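Local coordinates for periplasmic binding protein/LacI transcriptional regulator (Alkaliphilus metalliredigens, PDB 3CTP), which binds beta-D-xylulofuranose between the two lobes of its sugar-binding core and probably acts as a LacI-type transcriptional repressor, at residues I120-S125 with I136-F141; A140-I145 with F184-L189; R161-H166 with K192-G197; R173-I178 with K201-D206. All coordinates share one frame; numbering follows the deposited sequence.

Interaction 1: residues I120-S125 with I136-F141. With XLF (beta-D-xylulofuranose), chain C.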
loop_
_atom_site.group_PDB
_atom_site.type_symbol
_atom_site.label_atom_id
_atom_site.label_comp_id
_atom_site.label_asym_id
_atom_site.label_seq_id
_atom_site.Cartn_x
_atom_site.Cartn_y
_atom_site.Cartn_z
ATOM N N ILE A 120 -7.192 15.448 -14.925
ATOM C CA ILE A 120 -6.267 15.177 -13.829
ATOM C C ILE A 120 -7.020 15.262 -12.506
ATOM O O ILE A 120 -7.858 16.166 -12.313
ATOM C CB ILE A 120 -5.143 16.230 -13.823
ATOM C CG1 ILE A 120 -4.294 16.062 -15.098
ATOM C CG2 ILE A 120 -4.280 16.128 -12.545
ATOM C CD1 ILE A 120 -3.180 17.160 -15.240
ATOM N N ILE A 121 -6.741 14.314 -11.615
ATOM C CA ILE A 121 -7.252 14.336 -10.238
ATOM C C ILE A 121 -6.048 14.638 -9.365
ATOM O O ILE A 121 -5.126 13.841 -9.296
ATOM C CB ILE A 121 -7.861 12.962 -9.834
ATOM C CG1 ILE A 121 -9.031 12.626 -10.758
ATOM C CG2 ILE A 121 -8.302 12.992 -8.342
ATOM C CD1 ILE A 121 -9.397 11.092 -10.757
ATOM N N ALA A 122 -6.101 15.761 -8.640
ATOM C CA ALA A 122 -4.968 16.283 -7.872
ATOM C C ALA A 122 -5.179 16.122 -6.364
ATOM O O ALA A 122 -5.946 16.874 -5.739
ATOM C CB ALA A 122 -4.774 17.767 -8.226
ATOM N N SER A 123 -4.487 15.151 -5.768
ATOM C CA SER A 123 -4.714 14.819 -4.359
ATOM C C SER A 123 -3.765 15.579 -3.439
ATOM O O SER A 123 -2.539 15.627 -3.675
ATOM C CB SER A 123 -4.615 13.289 -4.094
ATOM O OG SER A 123 -5.516 12.586 -4.923
ATOM N N ARG A 124 -4.325 16.167 -2.381
ATOM C CA ARG A 124 -3.497 16.778 -1.362
ATOM C C ARG A 124 -2.457 17.718 -2.002
ATOM O O ARG A 124 -1.265 17.755 -1.621
ATOM C CB ARG A 124 -2.857 15.695 -0.470
ATOM C CG ARG A 124 -2.639 16.157 0.947
ATOM C CD ARG A 124 -2.722 14.981 1.918
ATOM N NE ARG A 124 -1.558 14.088 1.794
ATOM C CZ ARG A 124 -1.471 12.928 2.447
ATOM N NH1 ARG A 124 -0.383 12.171 2.331
ATOM N NH2 ARG A 124 -2.477 12.546 3.250
ATOM N N SER A 125 -2.924 18.503 -2.962
ATOM C CA SER A 125 -2.029 19.367 -3.734
ATOM C C SER A 125 -1.330 20.427 -2.887
ATOM O O SER A 125 -1.935 21.016 -1.981
ATOM C CB SER A 125 -2.830 20.091 -4.836
ATOM O OG SER A 125 -1.973 20.979 -5.573
ATOM N N ILE A 136 -6.328 21.737 -19.053
ATOM C CA ILE A 136 -6.801 20.369 -18.950
ATOM C C ILE A 136 -7.704 20.359 -17.732
ATOM O O ILE A 136 -7.393 21.019 -16.739
ATOM C CB ILE A 136 -5.631 19.395 -18.715
ATOM C CG1 ILE A 136 -4.770 19.266 -19.976
ATOM C CG2 ILE A 136 -6.143 18.020 -18.337
ATOM C CD1 ILE A 136 -3.629 18.260 -19.828
ATOM N N PRO A 137 -8.831 19.643 -17.800
ATOM C CA PRO A 137 -9.740 19.583 -16.647
ATOM C C PRO A 137 -9.061 19.001 -15.413
ATOM O O PRO A 137 -8.335 17.998 -15.519
ATOM C CB PRO A 137 -10.843 18.623 -17.117
ATOM C CG PRO A 137 -10.862 18.845 -18.652
ATOM C CD PRO A 137 -9.414 19.044 -19.022
ATOM N N VAL A 138 -9.320 19.611 -14.261
ATOM C CA VAL A 138 -8.740 19.163 -12.993
ATOM C C VAL A 138 -9.829 19.185 -11.928
ATOM O O VAL A 138 -10.643 20.128 -11.887
ATOM C CB VAL A 138 -7.623 20.143 -12.487
ATOM C CG1 VAL A 138 -7.146 19.742 -11.080
ATOM C CG2 VAL A 138 -6.453 20.180 -13.454
ATOM N N VAL A 139 -9.869 18.154 -11.082
ATOM C CA VAL A 139 -10.589 18.218 -9.809
ATOM C C VAL A 139 -9.600 17.877 -8.693
ATOM O O VAL A 139 -8.582 17.219 -8.948
ATOM C CB VAL A 139 -11.803 17.296 -9.723
ATOM C CG1 VAL A 139 -12.816 17.688 -10.802
ATOM C CG2 VAL A 139 -11.411 15.807 -9.873
ATOM N N ALA A 140 -9.871 18.360 -7.479
ATOM C CA ALA A 140 -8.893 18.213 -6.379
ATOM C C ALA A 140 -9.486 17.380 -5.275
ATOM O O ALA A 140 -10.673 17.505 -4.980
ATOM C CB ALA A 140 -8.542 19.582 -5.804
ATOM N N PHE A 141 -8.668 16.511 -4.681
ATOM C CA PHE A 141 -9.046 15.832 -3.421
ATOM C C PHE A 141 -8.394 16.533 -2.204
ATOM O O PHE A 141 -7.160 16.690 -2.170
ATOM C CB PHE A 141 -8.672 14.329 -3.493
ATOM C CG PHE A 141 -8.939 13.563 -2.206
ATOM C CD1 PHE A 141 -10.237 13.390 -1.739
ATOM C CD2 PHE A 141 -7.888 13.018 -1.478
ATOM C CE1 PHE A 141 -10.469 12.668 -0.544
ATOM C CE2 PHE A 141 -8.116 12.305 -0.286
ATOM C CZ PHE A 141 -9.397 12.139 0.167
HETATM O O4 XLF C . -4.811 13.948 4.226
HETATM C C4 XLF C . -5.453 12.991 5.073
HETATM C C5 XLF C . -4.387 12.401 5.985
HETATM O O5 XLF C . -4.170 11.063 5.526
HETATM C C3 XLF C . -5.959 11.807 4.265
HETATM O O3 XLF C . -7.389 11.808 4.161
HETATM C C2 XLF C . -5.460 10.649 5.084
HETATM O O2 XLF C . -6.304 10.431 6.234
HETATM C C1 XLF C . -5.315 9.376 4.275
HETATM O O1 XLF C . -4.721 8.359 5.096
#
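Backbone donors and acceptors of I120-S125 and I136-F141 pair in parallel register, with short strand axes 4.5 Å apart; strands 119-123 and 138-141 are neighbours in the parallel part of one lobe's sheet. I120 N starts the ladder on P137 O (2.9 Å), and I120 O then takes V139 N. The straightest bond is A122 N to V139 O, at 169°. A122 O accepts F141 N, and R124 N ends the series on F141 O (2.9 Å). Side chains add apolar packing: I121 CG1 lies alongside V139 CG2 at 4.1 Å, on the same face as S123 and F141. S123 OG finds its acceptor in M66 O of the neighbouring strand 62-67. Past the strand end, R124 brings this sheet to the sugar pocket through NH2: O4 lies in the guanidinium plane at 2.9 Å (158°), whereas O5 at 3.2 Å is a weak second acceptor. D213 and D100 form salt bridges with NH1. The two carboxylates would be expected to offset its charge, and the bonds at NH1 probably hold the guanidinium turned toward the sugar's O4.

Interaction 2: residues A140-I145 with F184-L189. With XLF (beta-D-xylulofuranose), chain C.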
loop_
_atom_site.group_PDB
_atom_site.type_symbol
_atom_site.label_atom_id
_atom_site.label_comp_id
_atom_site.label_asym_id
_atom_site.label_seq_id
_atom_site.Cartn_x
_atom_site.Cartn_y
_atom_site.Cartn_z
ATOM N N ALA A 140 -9.871 18.360 -7.479
ATOM C CA ALA A 140 -8.893 18.213 -6.379
ATOM C C ALA A 140 -9.486 17.380 -5.275
ATOM O O ALA A 140 -10.673 17.505 -4.980
ATOM C CB ALA A 140 -8.542 19.582 -5.804
ATOM N N PHE A 141 -8.668 16.511 -4.681
ATOM C CA PHE A 141 -9.046 15.832 -3.421
ATOM C C PHE A 141 -8.394 16.533 -2.204
ATOM O O PHE A 141 -7.160 16.690 -2.170
ATOM C CB PHE A 141 -8.672 14.329 -3.493
ATOM C CG PHE A 141 -8.939 13.563 -2.206
ATOM C CD1 PHE A 141 -10.237 13.390 -1.739
ATOM C CD2 PHE A 141 -7.888 13.018 -1.478
ATOM C CE1 PHE A 141 -10.469 12.668 -0.544
ATOM C CE2 PHE A 141 -8.116 12.305 -0.286
ATOM C CZ PHE A 141 -9.397 12.139 0.167
ATOM N N GLU A 142 -9.233 17.001 -1.267
ATOM C CA GLU A 142 -8.823 17.654 -0.002
ATOM C C GLU A 142 -8.323 19.073 -0.066
ATOM O O GLU A 142 -8.922 19.974 0.544
ATOM C CB GLU A 142 -7.826 16.804 0.783
ATOM C CG GLU A 142 -8.528 15.547 1.298
ATOM C CD GLU A 142 -7.667 14.700 2.228
ATOM O OE1 GLU A 142 -8.240 13.777 2.864
ATOM O OE2 GLU A 142 -6.441 14.952 2.320
ATOM N N ASN A 143 -7.169 19.281 -0.702
ATOM C CA ASN A 143 -6.580 20.606 -0.639
ATOM C C ASN A 143 -7.112 21.458 -1.775
ATOM O O ASN A 143 -7.172 21.012 -2.928
ATOM C CB ASN A 143 -5.053 20.523 -0.769
ATOM C CG ASN A 143 -4.368 20.090 0.507
ATOM O OD1 ASN A 143 -5.003 19.789 1.516
ATOM N ND2 ASN A 143 -3.032 20.061 0.464
ATOM N N HIS A 144 -7.467 22.689 -1.437
ATOM C CA HIS A 144 -7.967 23.644 -2.423
ATOM C C HIS A 144 -6.813 24.146 -3.266
ATOM O O HIS A 144 -5.761 24.494 -2.742
ATOM C CB HIS A 144 -8.628 24.814 -1.690
ATOM C CG HIS A 144 -9.920 24.434 -1.040
ATOM N ND1 HIS A 144 -9.984 23.825 0.196
ATOM C CD2 HIS A 144 -11.200 24.531 -1.477
ATOM C CE1 HIS A 144 -11.247 23.560 0.493
ATOM N NE2 HIS A 144 -12.005 23.979 -0.505
ATOM N N ILE A 145 -7.025 24.260 -4.572
ATOM C CA ILE A 145 -5.949 24.661 -5.456
ATOM C C ILE A 145 -6.171 26.074 -5.962
ATOM O O ILE A 145 -5.405 27.000 -5.625
ATOM C CB ILE A 145 -5.831 23.649 -6.607
ATOM C CG1 ILE A 145 -5.536 22.293 -6.007
ATOM C CG2 ILE A 145 -4.652 24.026 -7.529
ATOM C CD1 ILE A 145 -5.316 21.200 -7.062
ATOM N N PHE A 184 -1.660 19.629 5.171
ATOM C CA PHE A 184 -2.812 18.802 4.792
ATOM C C PHE A 184 -4.060 19.480 5.340
ATOM O O PHE A 184 -4.309 19.432 6.560
ATOM C CB PHE A 184 -2.732 17.401 5.425
ATOM C CG PHE A 184 -1.509 16.575 5.042
ATOM C CD1 PHE A 184 -0.674 16.925 3.985
ATOM C CD2 PHE A 184 -1.258 15.397 5.751
ATOM C CE1 PHE A 184 0.449 16.114 3.665
ATOM C CE2 PHE A 184 -0.189 14.580 5.423
ATOM C CZ PHE A 184 0.657 14.948 4.373
ATOM N N GLU A 185 -4.848 20.119 4.475
ATOM C CA GLU A 185 -6.063 20.773 4.951
ATOM C C GLU A 185 -6.940 19.796 5.739
ATOM O O GLU A 185 -7.615 20.197 6.684
ATOM C CB GLU A 185 -6.869 21.353 3.765
ATOM C CG GLU A 185 -6.194 22.564 3.146
ATOM C CD GLU A 185 -7.055 23.238 2.088
ATOM O OE1 GLU A 185 -8.283 23.331 2.280
ATOM O OE2 GLU A 185 -6.492 23.600 1.056
ATOM N N ALA A 186 -6.972 18.539 5.310
ATOM C CA ALA A 186 -7.852 17.570 5.961
ATOM C C ALA A 186 -7.462 17.343 7.405
ATOM O O ALA A 186 -8.323 17.264 8.280
ATOM C CB ALA A 186 -7.847 16.255 5.197
ATOM N N THR A 187 -6.163 17.186 7.660
ATOM C CA THR A 187 -5.771 16.924 9.042
ATOM C C THR A 187 -5.897 18.174 9.901
ATOM O O THR A 187 -6.116 18.083 11.130
ATOM C CB THR A 187 -4.371 16.269 9.160
ATOM O OG1 THR A 187 -3.380 17.103 8.566
ATOM C CG2 THR A 187 -4.365 14.952 8.400
ATOM N N GLU A 188 -5.750 19.337 9.289
ATOM C CA GLU A 188 -5.960 20.577 10.054
ATOM C C GLU A 188 -7.420 20.657 10.507
ATOM O O GLU A 188 -7.696 21.061 11.630
ATOM C CB GLU A 188 -5.610 21.818 9.237
ATOM C CG GLU A 188 -4.092 22.010 9.042
ATOM C CD GLU A 188 -3.404 22.319 10.368
ATOM O OE1 GLU A 188 -3.433 23.485 10.812
ATOM O OE2 GLU A 188 -2.856 21.400 10.989
ATOM N N LEU A 189 -8.344 20.276 9.631
ATOM C CA LEU A 189 -9.758 20.295 10.032
ATOM C C LEU A 189 -10.032 19.239 11.103
ATOM O O LEU A 189 -10.818 19.481 12.035
ATOM C CB LEU A 189 -10.644 20.092 8.801
ATOM C CG LEU A 189 -10.758 21.319 7.903
ATOM C CD1 LEU A 189 -11.455 20.929 6.602
ATOM C CD2 LEU A 189 -11.513 22.424 8.641
HETATM O O4 XLF C . -4.811 13.948 4.226
HETATM C C4 XLF C . -5.453 12.991 5.073
HETATM C C5 XLF C . -4.387 12.401 5.985
HETATM O O5 XLF C . -4.170 11.063 5.526
HETATM C C3 XLF C . -5.959 11.807 4.265
HETATM O O3 XLF C . -7.389 11.808 4.161
HETATM C C2 XLF C . -5.460 10.649 5.084
HETATM O O2 XLF C . -6.304 10.431 6.234
HETATM C C1 XLF C . -5.315 9.376 4.275
HETATM O O1 XLF C . -4.721 8.359 5.096
HETATM O O HOH W 1 -5.386 17.406 3.101
#
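The first torsion of N143 (-78°) turns OD1 to the backbone N of E185 (3.0 Å), and that of E185 (-71°), its chain extended beyond CG, carries the carboxylate to H144. N143 ND2 donates to S125 O, which fixes the amide with OD1 facing the helix. H144 ND1 donates to E185 OE1 at 2.7 Å, on the syn lone pair and within the imidazole plane, while H144 N reaches OE2 (2.8 Å) from above the carboxylate plane. Replacing E185 by alanine removes the carboxylate and is likely to leave H144 N and ND1 without these acceptors and the imidazole freer to turn, though D310 holds NE2. Thus the end of strand 138-141 meets the start of helix 185-200 of the other lobe, beside the sugar. A186 CB packs 3.4 Å from E142 CD, and E142 CG sits over the centre of the F141 ring. E142 accepts from the sugar with both oxygens, O3 to OE1 at 2.5 Å and O4 to OE2 at 2.7 Å. One water donates to E142 OE2 and N143 OD1 and accepts from A186 N, linking that amide to E142; the nearby helix N-terminus would be expected to favour the negative charge of E142.

Interaction 3: residues R161-H166 with K192-G197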
loop_
_atom_site.group_PDB
_atom_site.type_symbol
_atom_site.label_atom_id
_atom_site.label_comp_id
_atom_site.label_asym_id
_atom_site.label_seq_id
_atom_site.Cartn_x
_atom_site.Cartn_y
_atom_site.Cartn_z
ATOM N N ARG A 161 -14.423 16.080 15.459
ATOM C CA ARG A 161 -15.334 16.208 16.618
ATOM C C ARG A 161 -15.829 14.841 17.078
ATOM O O ARG A 161 -15.899 14.571 18.291
ATOM C CB ARG A 161 -16.511 17.110 16.277
ATOM C CG ARG A 161 -17.463 17.233 17.472
ATOM C CD ARG A 161 -16.724 17.710 18.745
ATOM N NE ARG A 161 -17.644 17.933 19.876
ATOM C CZ ARG A 161 -18.267 19.088 20.108
ATOM N NH1 ARG A 161 -18.092 20.126 19.276
ATOM N NH2 ARG A 161 -19.071 19.215 21.167
ATOM N N MET A 162 -16.196 13.982 16.121
ATOM C CA MET A 162 -16.737 12.647 16.488
ATOM C C MET A 162 -15.677 11.874 17.252
ATOM O O MET A 162 -15.970 11.107 18.186
ATOM C CB MET A 162 -17.120 11.787 15.257
ATOM C CG MET A 162 -18.356 12.175 14.493
ATOM S SD MET A 162 -18.554 11.093 13.017
ATOM C CE MET A 162 -19.514 12.256 12.075
ATOM N N ALA A 163 -14.436 11.986 16.804
ATOM C CA ALA A 163 -13.365 11.265 17.489
ATOM C C ALA A 163 -13.212 11.748 18.909
ATOM O O ALA A 163 -13.051 10.938 19.824
ATOM C CB ALA A 163 -12.040 11.415 16.723
ATOM N N PHE A 164 -13.296 13.066 19.120
ATOM C CA PHE A 164 -13.192 13.534 20.504
ATOM C C PHE A 164 -14.365 13.018 21.329
ATOM O O PHE A 164 -14.193 12.543 22.460
ATOM C CB PHE A 164 -13.226 15.069 20.590
ATOM C CG PHE A 164 -13.216 15.534 22.002
ATOM C CD1 PHE A 164 -12.025 15.626 22.679
ATOM C CD2 PHE A 164 -14.410 15.756 22.693
ATOM C CE1 PHE A 164 -11.993 16.000 24.026
ATOM C CE2 PHE A 164 -14.378 16.133 24.052
ATOM C CZ PHE A 164 -13.185 16.247 24.699
ATOM N N ASP A 165 -15.565 13.178 20.775
ATOM C CA ASP A 165 -16.790 12.819 21.524
ATOM C C ASP A 165 -16.714 11.341 21.911
ATOM O O ASP A 165 -17.135 10.949 23.009
ATOM C CB ASP A 165 -18.040 13.036 20.665
ATOM C CG ASP A 165 -18.378 14.503 20.481
ATOM O OD1 ASP A 165 -17.821 15.342 21.220
ATOM O OD2 ASP A 165 -19.204 14.791 19.603
ATOM N N HIS A 166 -16.164 10.509 21.024
ATOM C CA HIS A 166 -16.099 9.071 21.331
ATOM C C HIS A 166 -15.121 8.804 22.481
ATOM O O HIS A 166 -15.447 8.081 23.432
ATOM C CB HIS A 166 -15.739 8.279 20.067
ATOM C CG HIS A 166 -15.648 6.800 20.280
ATOM N ND1 HIS A 166 -16.736 6.027 20.631
ATOM C CD2 HIS A 166 -14.598 5.951 20.162
ATOM C CE1 HIS A 166 -16.349 4.760 20.752
ATOM N NE2 HIS A 166 -15.059 4.689 20.455
ATOM N N LYS A 192 -8.920 20.742 14.288
ATOM C CA LYS A 192 -9.807 21.810 14.750
ATOM C C LYS A 192 -11.103 21.222 15.327
ATOM O O LYS A 192 -11.616 21.702 16.354
ATOM C CB LYS A 192 -10.121 22.733 13.579
ATOM C CG LYS A 192 -10.819 24.020 14.030
ATOM C CD LYS A 192 -10.048 24.662 15.171
ATOM C CE LYS A 192 -10.826 25.816 15.795
ATOM N NZ LYS A 192 -10.173 26.322 17.029
ATOM N N GLY A 193 -11.643 20.183 14.694
ATOM C CA GLY A 193 -12.901 19.612 15.218
ATOM C C GLY A 193 -12.648 18.962 16.562
ATOM O O GLY A 193 -13.474 19.041 17.483
ATOM N N PHE A 194 -11.500 18.294 16.681
ATOM C CA PHE A 194 -11.162 17.612 17.938
ATOM C C PHE A 194 -10.983 18.639 19.054
ATOM O O PHE A 194 -11.520 18.479 20.162
ATOM C CB PHE A 194 -9.864 16.826 17.707
ATOM C CG PHE A 194 -9.563 15.814 18.779
ATOM C CD1 PHE A 194 -10.150 14.562 18.755
ATOM C CD2 PHE A 194 -8.638 16.109 19.760
ATOM C CE1 PHE A 194 -9.834 13.595 19.731
ATOM C CE2 PHE A 194 -8.310 15.177 20.730
ATOM C CZ PHE A 194 -8.916 13.915 20.727
ATOM N N LEU A 195 -10.237 19.702 18.752
ATOM C CA LEU A 195 -9.968 20.751 19.735
ATOM C C LEU A 195 -11.256 21.468 20.124
ATOM O O LEU A 195 -11.487 21.725 21.315
ATOM C CB LEU A 195 -8.943 21.727 19.158
ATOM C CG LEU A 195 -8.609 22.925 20.037
ATOM C CD1 LEU A 195 -8.094 22.508 21.429
ATOM C CD2 LEU A 195 -7.601 23.802 19.272
ATOM N N ASP A 196 -12.112 21.762 19.143
ATOM C CA ASP A 196 -13.382 22.427 19.485
ATOM C C ASP A 196 -14.191 21.539 20.442
ATOM O O ASP A 196 -14.870 22.034 21.341
ATOM C CB ASP A 196 -14.228 22.752 18.243
ATOM C CG ASP A 196 -13.650 23.877 17.421
ATOM O OD1 ASP A 196 -12.722 24.560 17.920
ATOM O OD2 ASP A 196 -14.118 24.065 16.259
ATOM N N GLY A 197 -14.157 20.226 20.221
ATOM C CA GLY A 197 -14.828 19.316 21.160
ATOM C C GLY A 197 -14.269 19.417 22.571
ATOM O O GLY A 197 -15.019 19.482 23.559
HETATM O O HOH W 2 -16.114 20.294 17.075
HETATM O O HOH W 3 -17.496 18.107 23.193
#
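F164 and F194 meet as a T-shaped pair, the edge of F164 directed at the face of F194, with centroids 5.5 Å apart and planes at 82°. F164 CD1 stands over the centre of the F194 ring, while F194 CE1 approaches F164 CA to 3.4 Å. The tight part continues at the glycines. G193 brings its CA to within 4.4 Å of R161 CA, and G197 lies under two flat groups: its carbonyl carbon beneath one face of F164, its CA 3.4 Å from R161 NE over a guanidinium face. A modelled CB on G197 would clash with R161 CD and F164 CD2, consistent with the short axial separation of 7.4 Å at a crossing angle of -40°. The other side is wetter and polar. R161 bends at chi2 (55°), which carries NE across G197 to a salt bridge with D165 OD1 at 2.9 Å, nearly in the guanidinium plane. Water joins R161 NH1 to G193 O, and another water donates to G197 O. Helices 156-169 and 185-200 thus pack against the same sheet of the lobe: both phenylalanines touch I175 of strand 175-179, and F194 also stacks on F236 of strand 234-237.

Interaction 4: residues R173-I178 with K201-D206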
loop_
_atom_site.group_PDB
_atom_site.type_symbol
_atom_site.label_atom_id
_atom_site.label_comp_id
_atom_site.label_asym_id
_atom_site.label_seq_id
_atom_site.Cartn_x
_atom_site.Cartn_y
_atom_site.Cartn_z
ATOM N N ARG A 173 -10.001 11.465 29.819
ATOM C CA ARG A 173 -9.841 12.863 30.210
ATOM C C ARG A 173 -8.424 13.393 29.973
ATOM O O ARG A 173 -8.257 14.583 29.716
ATOM C CB ARG A 173 -10.248 13.076 31.681
ATOM C CG ARG A 173 -11.700 12.669 31.984
ATOM C CD ARG A 173 -12.716 13.592 31.303
ATOM N NE ARG A 173 -14.114 13.266 31.620
ATOM C CZ ARG A 173 -14.890 12.444 30.919
ATOM N NH1 ARG A 173 -16.143 12.231 31.319
ATOM N NH2 ARG A 173 -14.429 11.816 29.822
ATOM N N LYS A 174 -7.419 12.526 30.069
ATOM C CA LYS A 174 -6.069 12.869 29.655
ATOM C C LYS A 174 -5.952 12.413 28.212
ATOM O O LYS A 174 -5.861 11.231 27.954
ATOM C CB LYS A 174 -5.039 12.128 30.489
ATOM C CG LYS A 174 -5.051 12.500 31.990
ATOM C CD LYS A 174 -4.228 11.499 32.802
ATOM C CE LYS A 174 -4.218 11.854 34.292
ATOM N NZ LYS A 174 -3.281 10.966 35.042
ATOM N N ILE A 175 -5.943 13.364 27.287
ATOM C CA ILE A 175 -6.054 13.035 25.856
ATOM C C ILE A 175 -4.933 13.646 25.034
ATOM O O ILE A 175 -4.565 14.804 25.254
ATOM C CB ILE A 175 -7.419 13.514 25.352
ATOM C CG1 ILE A 175 -8.507 12.645 25.991
ATOM C CG2 ILE A 175 -7.508 13.494 23.812
ATOM C CD1 ILE A 175 -9.927 13.181 25.764
ATOM N N LEU A 176 -4.412 12.845 24.090
ATOM C CA LEU A 176 -3.379 13.286 23.159
ATOM C C LEU A 176 -3.947 13.212 21.758
ATOM O O LEU A 176 -4.629 12.228 21.412
ATOM C CB LEU A 176 -2.210 12.296 23.223
ATOM C CG LEU A 176 -1.089 12.445 22.188
ATOM C CD1 LEU A 176 -0.377 13.779 22.335
ATOM C CD2 LEU A 176 -0.077 11.319 22.344
ATOM N N HIS A 177 -3.647 14.214 20.939
ATOM C CA HIS A 177 -3.933 14.098 19.491
ATOM C C HIS A 177 -2.599 14.162 18.756
ATOM O O HIS A 177 -1.851 15.135 18.903
ATOM C CB HIS A 177 -4.871 15.214 19.012
ATOM C CG HIS A 177 -5.050 15.259 17.524
ATOM N ND1 HIS A 177 -5.125 14.117 16.757
ATOM C CD2 HIS A 177 -5.182 16.298 16.666
ATOM C CE1 HIS A 177 -5.289 14.453 15.477
ATOM N NE2 HIS A 177 -5.340 15.768 15.401
ATOM N N ILE A 178 -2.285 13.084 18.031
ATOM C CA ILE A 178 -1.142 13.082 17.132
ATOM C C ILE A 178 -1.689 13.616 15.820
ATOM O O ILE A 178 -2.471 12.925 15.133
ATOM C CB ILE A 178 -0.564 11.686 16.984
ATOM C CG1 ILE A 178 -0.007 11.286 18.367
ATOM C CG2 ILE A 178 0.570 11.686 15.920
ATOM C CD1 ILE A 178 0.556 9.873 18.477
ATOM N N LYS A 201 -15.868 20.910 26.467
ATOM C CA LYS A 201 -15.852 20.191 27.756
ATOM C C LYS A 201 -14.827 20.789 28.736
ATOM O O LYS A 201 -14.525 20.202 29.775
ATOM C CB LYS A 201 -15.547 18.705 27.534
ATOM C CG LYS A 201 -16.589 17.996 26.694
ATOM C CD LYS A 201 -17.985 18.051 27.331
ATOM C CE LYS A 201 -18.997 17.158 26.612
ATOM N NZ LYS A 201 -19.358 17.611 25.218
ATOM N N ASP A 202 -14.259 21.936 28.388
ATOM C CA ASP A 202 -13.255 22.566 29.244
ATOM C C ASP A 202 -12.096 21.636 29.557
ATOM O O ASP A 202 -11.574 21.613 30.679
ATOM C CB ASP A 202 -13.906 23.083 30.526
ATOM C CG ASP A 202 -14.825 24.249 30.252
ATOM O OD1 ASP A 202 -14.316 25.344 29.930
ATOM O OD2 ASP A 202 -16.054 24.065 30.322
ATOM N N LEU A 203 -11.681 20.874 28.550
ATOM C CA LEU A 203 -10.605 19.914 28.741
ATOM C C LEU A 203 -9.378 20.382 27.993
ATOM O O LEU A 203 -9.485 20.746 26.836
ATOM C CB LEU A 203 -11.020 18.538 28.217
ATOM C CG LEU A 203 -10.298 17.314 28.755
ATOM C CD1 LEU A 203 -10.723 17.094 30.216
ATOM C CD2 LEU A 203 -10.616 16.099 27.890
ATOM N N GLU A 204 -8.225 20.390 28.657
ATOM C CA GLU A 204 -6.976 20.659 27.971
ATOM C C GLU A 204 -6.487 19.369 27.307
ATOM O O GLU A 204 -6.540 18.296 27.925
ATOM C CB GLU A 204 -5.923 21.175 28.956
ATOM C CG GLU A 204 -6.014 22.675 29.209
ATOM C CD GLU A 204 -4.738 23.247 29.802
ATOM O OE1 GLU A 204 -4.089 22.539 30.602
ATOM O OE2 GLU A 204 -4.387 24.399 29.463
ATOM N N ILE A 205 -6.002 19.510 26.079
ATOM C CA ILE A 205 -5.522 18.387 25.242
ATOM C C ILE A 205 -4.058 18.630 24.896
ATOM O O ILE A 205 -3.649 19.780 24.722
ATOM C CB ILE A 205 -6.224 18.401 23.870
ATOM C CG1 ILE A 205 -7.732 18.234 24.022
ATOM C CG2 ILE A 205 -5.630 17.322 22.948
ATOM C CD1 ILE A 205 -8.120 16.923 24.652
ATOM N N ASP A 206 -3.289 17.561 24.722
ATOM C CA ASP A 206 -1.902 17.696 24.284
ATOM C C ASP A 206 -1.820 17.306 22.810
ATOM O O ASP A 206 -2.619 16.495 22.350
ATOM C CB ASP A 206 -0.993 16.753 25.069
ATOM C CG ASP A 206 -0.770 17.205 26.496
ATOM O OD1 ASP A 206 -1.081 18.382 26.794
ATOM O OD2 ASP A 206 -0.297 16.374 27.313
HETATM O O HOH W 4 -5.462 15.997 28.461
#
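Two backbone hydrogen bonds join the segments: D206 N donates to I175 O (3.1 Å, 176°), and H177 N donates to D206 O at 2.9 Å. They flank L176, whose CA-H also approaches D206 O, and make L176 and D206 a parallel bridge. A third link is through water, which accepts from I175 N and donates to E204 O (2.6 Å), reaching R173 O only weakly. This is a right-handed beta-alpha-beta crossover of the Rossmann-like lobe: strand 175-179 leads through helix 185-200, closed by a Schellman motif at D202, to edge strand 206-209. The apolar contacts centre on I175. I205 CD1 lies 3.6 Å from I175 CB, and I175 CD1 meets L203 CD2 at 3.7 Å, the two side chains roughly perpendicular. The first torsion of L203 (-158°) swings CG away from its own amide nitrogen and sets CD2 3.3 Å from R173 O and CD1 beside R173 CD. A serine at L203 would probably open a gap beside I175 CD1 and deprive the aliphatic part of R173 of its packing partner. Polar ends look elsewhere: D206 OD2 bonds to Y232, a sodium-site residue, H177 ND1 to F236 O, and R173 NH2 to Y168 O.

How the interactions relate
Interactions 1 and 2 meet at the sugar: they share A140 and F141 on strand 138-141, their centres are 12 Å apart, and both bind the xylulofuranose, one through R124 and the other through E142. Interaction 2 also crosses between the lobes, since strand 138-141 belongs to the seven-strand sheet of one and helix 185-200 to the other; that helix carries on into interaction 3, 18 Å away between centres. The apolar sides of interactions 3 and 4 meet in one core, 10 Å between centres, with F194 CZ 3.4 Å from I175 CG2. Interaction 4 lies 35 Å from interaction 1 between centres, on the opposite side of the chain's centre, though the H177 side chain is about 10 Å from the sugar.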